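Local atomic coordinates of N-acetyl-beta-D glucosaminidase (Rhizomucor miehei CAU432, PDB entry 4ZM6), a protein that probably hydrolyses beta-linked N-acetylglucosamine residues through a glycoside hydrolase family 3 domain and also carries a GCN5-related glucosamine N-acetyltransferase region that binds acetyl-CoA. Residues Ile326-Ser329 against Leu330-Ala334; Ala334-Lys337 against Asp338-Asn342. All coordinates share one frame; numbering follows the deposited sequence.

Contact 1 of 2, residues Ile326-Ser329 against Leu330-Ala334; sequences IRQS and LQRVA
Arg332 runs beside Gln328 and brings its guanidinium to Ser329, one turn earlier in the alpha-helix 323-340 of the glycoside hydrolase family 3 N-terminal domain, a fold of the TIM-barrel clan; the arrangement is an example of a long side chain folding back along the preceding turn. Four i to i+4 backbone bonds join the two segments: Leu330 N to Ile326 O, Gln331 N to Arg327 O, Arg332 N to Gln328 O at 3.0 Å, and Val333 N to Ser329 O.

Followed outward, the arginine starts with Arg332 CB near Ser329 O, at 3.6 Å. With CG anti to its own carbonyl carbon (chi1 -71°), the chain turns back toward the N-terminal end of the helix, and Arg332 CG rests 3.3 Å from Gln328 O. Arg332 CD is farther off, 4.1 Å from Gln328 O. The remainder stays extended as far as NE, and the guanidinium passes the same carbonyl at a slant, Arg332 NH1 lying 3.7 Å from Gln328 O. NH1 is also near Gln328 CB, and the two side chains run side by side, pointing the same way.

Polar pairing of the tip depends on a residue outside the helix. Asp294, just ahead of strand 296-298, forms a salt bridge through OD1 with Arg332 NH1, and the same oxygen is hydrogen-bonded to Ser329 OG. That hydroxyl is also hydrogen-bonded to Glu325 O, so it sits between its own helix and the loop.

An apolar pair is also one turn apart: the Ile326 CG2 methyl meets Leu330 CD1 at 3.8 Å, the side chains slanting across each other, and Leu330 goes on to touch Leu16. Back at the arginine, Ser329 OG lies in the guanidinium plane, at its edge, 3.9 Å from Arg332 NH1.

Contact 2 of 2, residues Ala334-Lys337 against Asp338-Asn342; sequences AQLK and DQFLN
Lys337 and Leu341 meet where the alpha-helix 323-340 of the TIM-barrel-type glycoside hydrolase family 3 fold comes to its end, a worked case of how the carbonyls of a helix's last turn find their donors. Asp338 N bonds to Ala334 O at 2.8 Å, nearly in line with the carbonyl, and Gln339 N bonds to Gln335 O in the same i to i+4 pattern. At Leu336 O the pattern slackens, the bonds from Gln339 N and Phe340 N both being weak. It is restored at Lys337 O, which takes two donors. Leu341 N reaches it almost head-on, with a C=O...N angle of 168°, whereas Phe340 N, 3.2 Å from Lys337 O, stands well above the carbonyl plane. Leu341 is the first residue to leave helical backbone angles, so its N-H closes the final turn.

The charged ends are satisfied by loops leading into the parallel sheet. Lys337 extends fully beyond CG and delivers NZ to two carbonyls, Pro74 O and Gly40 O, each in the lead-in to a strand. Asp338 pairs through OD1 with Arg73 NE in a salt bridge. A chi1 of -70° sets the Asp338 carboxylate beside its own backbone N, on the side of Ala334 O.

The aliphatic part of Lys337 has its own partner: Lys337 CG packs against Leu341 CD1 at 3.6 Å, and both side chains also touch Phe76 on strand 76-79. One residue earlier, Leu336 CD1 touches Phe340 CE2 at 3.8 Å. The same ring turns an edge to the weakly bonded carbonyl, with Phe340 CD2 3.5 Å from Leu336 O and the oxygen in the ring plane.

Overall arrangement
Both contacts are local and close helical turns, not long loops. From the N terminus, contact 1 comes first along helix 323-340, and contact 2 begins at Ala334, where contact 1 ends; they neither nest nor cross, and their centres lie about 12 Å apart. Together they set the helix against the entries of successive strands in the parallel sheet: contact 1 reaches Leu16 before strand 17-19 and Asp294 before 296-298, while contact 2 reaches Gly40 and Pro74, before 41-44 and 76-79. The helix thus packs at the N-terminal ends of these strands. At the far end of contact 2, Asn342 is the N-cap of the next helix, 343-348.

Contact 1 of 2, residues Ile326-Ser329 against Leu330-Ala334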
# COMPACT_ATOMS: atom_id res chain seq x y z
N ILE A 326 -9.81 -34.53 7.01
CA ILE A 326 -10.66 -34.38 8.21
C ILE A 326 -9.82 -34.37 9.49
O ILE A 326 -10.17 -33.70 10.46
CB ILE A 326 -11.73 -35.50 8.29
CG1 ILE A 326 -12.67 -35.45 7.08
CG2 ILE A 326 -12.52 -35.41 9.58
CD1 ILE A 326 -13.74 -34.38 7.15
N ARG A 327 -8.71 -35.11 9.50
CA ARG A 327 -7.76 -35.08 10.61
C ARG A 327 -7.21 -33.67 10.81
O ARG A 327 -7.21 -33.15 11.93
CB ARG A 327 -6.59 -36.04 10.36
CG ARG A 327 -6.95 -37.52 10.45
CD ARG A 327 -7.17 -37.97 11.89
NE ARG A 327 -6.66 -39.32 12.13
CZ ARG A 327 -5.37 -39.63 12.30
NH1 ARG A 327 -4.43 -38.69 12.25
NH2 ARG A 327 -5.01 -40.89 12.53
N GLN A 328 -6.76 -33.06 9.72
CA GLN A 328 -6.24 -31.69 9.73
C GLN A 328 -7.29 -30.68 10.18
O GLN A 328 -6.97 -29.71 10.85
CB GLN A 328 -5.72 -31.29 8.35
CG GLN A 328 -4.46 -32.02 7.92
CD GLN A 328 -4.28 -32.03 6.41
OE1 GLN A 328 -4.17 -33.09 5.80
NE2 GLN A 328 -4.27 -30.85 5.80
N SER A 329 -8.55 -30.91 9.79
CA SER A 329 -9.66 -30.08 10.25
C SER A 329 -9.88 -30.21 11.76
O SER A 329 -10.03 -29.22 12.46
CB SER A 329 -10.95 -30.44 9.50
OG SER A 329 -10.80 -30.27 8.11
N LEU A 330 -9.89 -31.45 12.25
CA LEU A 330 -10.03 -31.73 13.68
C LEU A 330 -8.86 -31.16 14.49
O LEU A 330 -9.03 -30.74 15.63
CB LEU A 330 -10.15 -33.23 13.92
CG LEU A 330 -11.47 -33.84 13.43
CD1 LEU A 330 -11.33 -35.33 13.14
CD2 LEU A 330 -12.56 -33.59 14.46
N GLN A 331 -7.69 -31.16 13.87
CA GLN A 331 -6.49 -30.52 14.43
C GLN A 331 -6.68 -29.00 14.58
O GLN A 331 -6.36 -28.43 15.63
CB GLN A 331 -5.27 -30.86 13.55
CG GLN A 331 -4.01 -30.04 13.78
CD GLN A 331 -3.05 -30.65 14.79
OE1 GLN A 331 -1.84 -30.69 14.57
NE2 GLN A 331 -3.59 -31.14 15.90
N ARG A 332 -7.19 -28.36 13.53
CA ARG A 332 -7.42 -26.91 13.55
C ARG A 332 -8.47 -26.50 14.58
O ARG A 332 -8.35 -25.44 15.21
CB ARG A 332 -7.86 -26.41 12.16
CG ARG A 332 -6.77 -26.42 11.11
CD ARG A 332 -7.24 -25.76 9.82
NE ARG A 332 -6.42 -26.09 8.66
CZ ARG A 332 -6.69 -27.03 7.75
NH1 ARG A 332 -7.80 -27.77 7.83
NH2 ARG A 332 -5.86 -27.23 6.74
N VAL A 333 -9.48 -27.34 14.75
CA VAL A 333 -10.55 -27.09 15.72
C VAL A 333 -10.06 -27.32 17.15
O VAL A 333 -10.49 -26.63 18.07
CB VAL A 333 -11.78 -27.97 15.44
CG1 VAL A 333 -12.87 -27.74 16.49
CG2 VAL A 333 -12.32 -27.69 14.05
N ALA A 334 -9.17 -28.30 17.33
CA ALA A 334 -8.52 -28.51 18.62
C ALA A 334 -7.68 -27.29 18.99
O ALA A 334 -7.83 -26.74 20.08
CB ALA A 334 -7.65 -29.77 18.58

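Contact 2 of 2, residues Ala334-Lys337 against Asp338-Asn342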
# COMPACT_ATOMS: atom_id res chain seq x y z
N ALA A 334 -9.17 -28.30 17.33
CA ALA A 334 -8.52 -28.51 18.62
C ALA A 334 -7.68 -27.29 18.99
O ALA A 334 -7.83 -26.74 20.08
CB ALA A 334 -7.65 -29.77 18.58
N GLN A 335 -6.80 -26.87 18.08
CA GLN A 335 -5.99 -25.66 18.26
C GLN A 335 -6.85 -24.46 18.64
O GLN A 335 -6.52 -23.72 19.58
CB GLN A 335 -5.18 -25.35 16.99
CG GLN A 335 -3.87 -26.12 16.89
CD GLN A 335 -3.38 -26.26 15.45
OE1 GLN A 335 -4.09 -26.77 14.59
NE2 GLN A 335 -2.14 -25.83 15.20
N LEU A 336 -7.95 -24.26 17.92
CA LEU A 336 -8.84 -23.14 18.17
C LEU A 336 -9.46 -23.22 19.56
O LEU A 336 -9.50 -22.23 20.28
CB LEU A 336 -9.94 -23.05 17.10
CG LEU A 336 -10.91 -21.87 17.20
CD1 LEU A 336 -10.17 -20.56 17.38
CD2 LEU A 336 -11.82 -21.78 15.99
N LYS A 337 -9.93 -24.40 19.94
CA LYS A 337 -10.46 -24.62 21.28
C LYS A 337 -9.41 -24.41 22.37
O LYS A 337 -9.68 -23.79 23.39
CB LYS A 337 -11.09 -26.01 21.41
CG LYS A 337 -12.43 -26.14 20.71
CD LYS A 337 -13.23 -27.33 21.21
CE LYS A 337 -14.60 -27.37 20.56
NZ LYS A 337 -15.56 -28.21 21.32
N ASP A 338 -8.20 -24.91 22.14
CA ASP A 338 -7.09 -24.75 23.09
C ASP A 338 -6.69 -23.29 23.29
O ASP A 338 -6.18 -22.92 24.35
CB ASP A 338 -5.87 -25.57 22.66
CG ASP A 338 -6.08 -27.07 22.78
OD1 ASP A 338 -6.91 -27.49 23.62
OD2 ASP A 338 -5.42 -27.83 22.05
N GLN A 339 -6.91 -22.46 22.27
CA GLN A 339 -6.62 -21.03 22.36
C GLN A 339 -7.57 -20.32 23.32
O GLN A 339 -7.17 -19.39 24.02
CB GLN A 339 -6.68 -20.38 20.97
CG GLN A 339 -6.04 -19.00 20.91
CD GLN A 339 -6.07 -18.37 19.52
OE1 GLN A 339 -6.14 -17.14 19.39
NE2 GLN A 339 -6.02 -19.20 18.48
N PHE A 340 -8.83 -20.75 23.36
CA PHE A 340 -9.87 -20.03 24.09
C PHE A 340 -10.53 -20.79 25.24
O PHE A 340 -11.11 -20.17 26.13
CB PHE A 340 -10.97 -19.58 23.11
CG PHE A 340 -10.53 -18.51 22.15
CD1 PHE A 340 -10.57 -17.17 22.52
CD2 PHE A 340 -10.11 -18.84 20.87
CE1 PHE A 340 -10.18 -16.18 21.63
CE2 PHE A 340 -9.72 -17.85 19.98
CZ PHE A 340 -9.75 -16.52 20.36
N LEU A 341 -10.46 -22.12 25.23
CA LEU A 341 -11.30 -22.94 26.12
C LEU A 341 -10.50 -23.79 27.11
O LEU A 341 -9.50 -24.40 26.75
CB LEU A 341 -12.21 -23.86 25.28
CG LEU A 341 -13.00 -23.18 24.15
CD1 LEU A 341 -13.80 -24.20 23.36
CD2 LEU A 341 -13.92 -22.10 24.70
N ASN A 342 -10.96 -23.80 28.36
CA ASN A 342 -10.45 -24.71 29.37
C ASN A 342 -11.56 -25.00 30.39
O ASN A 342 -12.33 -24.11 30.74
CB ASN A 342 -9.20 -24.15 30.05
CG ASN A 342 -9.51 -23.07 31.07
OD1 ASN A 342 -9.90 -23.36 32.20
ND2 ASN A 342 -9.34 -21.82 30.68